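Local coordinates for putative exported protein (Bordetella pertussis Tohama I, PDB 2PFZ) that binds pyroglutamic acid as an extracytoplasmic solute receptor, probably delivering it to a tripartite ATP-independent periplasmic transporter, at residues 99-104 and 292-297. Sequence-based numbering, arbitrary orientation.
Sequences KPFLEK and QAMIDA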
loop_
_atom_site.group_PDB
_atom_site.type_symbol
_atom_site.label_atom_id
_atom_site.label_comp_id
_atom_site.label_asym_id
_atom_site.label_seq_id
_atom_site.Cartn_x
_atom_site.Cartn_y
_atom_site.Cartn_z
ATOM N N LYS A 99 7.114 12.168 -4.333
ATOM C CA LYS A 99 6.309 12.965 -3.403
ATOM C C LYS A 99 5.868 14.318 -3.986
ATOM O O LYS A 99 4.694 14.654 -3.900
ATOM C CB LYS A 99 7.067 13.158 -2.092
ATOM C CG LYS A 99 6.182 13.648 -0.955
ATOM C CD LYS A 99 6.944 13.854 0.336
ATOM C CE LYS A 99 5.970 14.188 1.484
ATOM N NZ LYS A 99 6.656 14.369 2.814
ATOM N N PRO A 100 6.793 15.092 -4.585
ATOM C CA PRO A 100 6.353 16.405 -5.101
ATOM C C PRO A 100 5.250 16.302 -6.166
ATOM O O PRO A 100 4.335 17.144 -6.230
ATOM C CB PRO A 100 7.641 17.013 -5.694
ATOM C CG PRO A 100 8.767 16.243 -5.045
ATOM C CD PRO A 100 8.238 14.868 -4.818
ATOM N N PHE A 101 5.329 15.270 -6.989
ATOM C CA PHE A 101 4.317 15.028 -8.007
ATOM C C PHE A 101 2.985 14.513 -7.434
ATOM O O PHE A 101 1.926 14.844 -7.964
ATOM C CB PHE A 101 4.864 14.095 -9.084
ATOM C CG PHE A 101 6.007 14.691 -9.861
ATOM C CD1 PHE A 101 5.769 15.378 -11.050
ATOM C CD2 PHE A 101 7.316 14.597 -9.388
ATOM C CE1 PHE A 101 6.819 15.964 -11.759
ATOM C CE2 PHE A 101 8.375 15.181 -10.102
ATOM C CZ PHE A 101 8.110 15.849 -11.296
ATOM N N LEU A 102 3.057 13.681 -6.393
ATOM C CA LEU A 102 1.874 13.232 -5.645
ATOM C C LEU A 102 1.149 14.436 -5.018
ATOM O O LEU A 102 -0.076 14.602 -5.154
ATOM C CB LEU A 102 2.299 12.249 -4.552
ATOM C CG LEU A 102 1.240 11.490 -3.733
ATOM C CD1 LEU A 102 0.129 10.891 -4.578
ATOM C CD2 LEU A 102 1.909 10.404 -2.930
ATOM N N GLU A 103 1.925 15.276 -4.344
ATOM C CA GLU A 103 1.382 16.480 -3.721
ATOM C C GLU A 103 0.766 17.419 -4.738
ATOM O O GLU A 103 -0.292 17.978 -4.491
ATOM C CB GLU A 103 2.457 17.214 -2.930
ATOM C CG GLU A 103 2.956 16.455 -1.728
ATOM C CD GLU A 103 3.802 17.309 -0.842
ATOM O OE1 GLU A 103 5.035 17.265 -0.980
ATOM O OE2 GLU A 103 3.232 18.056 -0.029
ATOM N N LYS A 104 1.444 17.622 -5.868
ATOM C CA LYS A 104 0.899 18.434 -6.954
ATOM C C LYS A 104 -0.447 17.884 -7.456
ATOM O O LYS A 104 -1.445 18.624 -7.520
ATOM C CB LYS A 104 1.920 18.586 -8.093
ATOM C CG LYS A 104 1.379 19.276 -9.355
ATOM C CD LYS A 104 2.424 19.380 -10.429
ATOM C CE LYS A 104 1.965 20.194 -11.641
ATOM N NZ LYS A 104 2.971 20.065 -12.771
ATOM N N GLN A 292 9.363 10.539 -16.521
ATOM C CA GLN A 292 10.809 10.669 -16.655
ATOM C C GLN A 292 11.448 11.461 -15.520
ATOM O O GLN A 292 12.471 11.062 -15.000
ATOM C CB GLN A 292 11.194 11.303 -17.998
ATOM C CG GLN A 292 12.643 10.973 -18.470
ATOM C CD GLN A 292 12.959 9.475 -18.429
ATOM O OE1 GLN A 292 12.357 8.685 -19.155
ATOM N NE2 GLN A 292 13.916 9.087 -17.584
ATOM N N ALA A 293 10.843 12.572 -15.119
ATOM C CA ALA A 293 11.392 13.372 -14.037
ATOM C C ALA A 293 11.433 12.569 -12.748
ATOM O O ALA A 293 12.428 12.625 -12.033
ATOM C CB ALA A 293 10.598 14.659 -13.839
ATOM N N MET A 294 10.364 11.832 -12.460
ATOM C CA MET A 294 10.305 11.029 -11.233
ATOM C C MET A 294 11.387 9.970 -11.272
ATOM O O MET A 294 12.119 9.785 -10.316
ATOM C CB MET A 294 8.933 10.378 -11.071
ATOM C CG MET A 294 7.881 11.357 -10.525
ATOM S SD MET A 294 6.257 10.644 -10.259
ATOM C CE MET A 294 5.417 11.210 -11.742
ATOM N N ILE A 295 11.493 9.282 -12.399
ATOM C CA ILE A 295 12.451 8.194 -12.486
ATOM C C ILE A 295 13.893 8.727 -12.408
ATOM O O ILE A 295 14.744 8.116 -11.755
ATOM C CB ILE A 295 12.137 7.266 -13.702
ATOM C CG1 ILE A 295 12.208 5.781 -13.300
ATOM C CG2 ILE A 295 12.951 7.646 -14.917
ATOM C CD1 ILE A 295 11.032 5.348 -12.370
ATOM N N ASP A 296 14.156 9.880 -13.027
ATOM C CA ASP A 296 15.467 10.515 -12.918
ATOM C C ASP A 296 15.794 10.886 -11.487
ATOM O O ASP A 296 16.893 10.573 -11.013
ATOM C CB ASP A 296 15.611 11.729 -13.850
ATOM C CG ASP A 296 15.649 11.345 -15.336
ATOM O OD1 ASP A 296 15.766 10.147 -15.690
ATOM O OD2 ASP A 296 15.584 12.256 -16.172
ATOM N N ALA A 297 14.841 11.512 -10.779
ATOM C CA ALA A 297 15.064 11.874 -9.369
ATOM C C ALA A 297 15.303 10.655 -8.500
ATOM O O ALA A 297 16.116 10.696 -7.586
ATOM C CB ALA A 297 13.900 12.709 -8.804
#
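F101 carries the whole of one side of this contact, meeting M294 and A293 from helix 289-299. The apolar evidence is a set of carbon-carbon approaches. M294 CG lies 3.5 Å from F101 CD2 and 3.9 Å from F101 CE2, so the methylene meets the CD2-CE2 side of the ring obliquely, while A293 CB sits 3.8 Å from F101 CZ at the far end. Both partners reach the ring obliquely, neither squarely over its face nor at its edge.

Sulfur adds a second kind of interaction. M294 SD is 4.7 Å from the centroid of the F101 ring and 39° off the ring normal, an oblique Met-aromatic contact, and it also passes 3.9 Å from F101 CB. The thioether chain is extended through chi2 and then bends at chi3 (-100°), which brings CE back to 4.0 Å from F101 CB. The methionine thus follows the phenylalanine from the ring to the base of its side chain, although its own CB does not point at helix 88-107.

In this periplasmic binding protein fold of the DctP family, the contact ties the C-terminal helix 289-299 to helix 88-107; its centre lies about 18 Å from the centre of the chain, and none of the touching residues belongs to the pyroglutamic acid pocket. V75 touches F101 and L78 touches M294, both from loop segments; L102, the next residue, packs on L66, Y76 and L113, the last of these on strand 111-118.

The one side-chain hydrogen bond within the two segments lies inside 292-297: Q292 NE2 donates to D296 OD1 at 2.9 Å, the acceptor lying in the amide plane but being met from above the carboxylate plane.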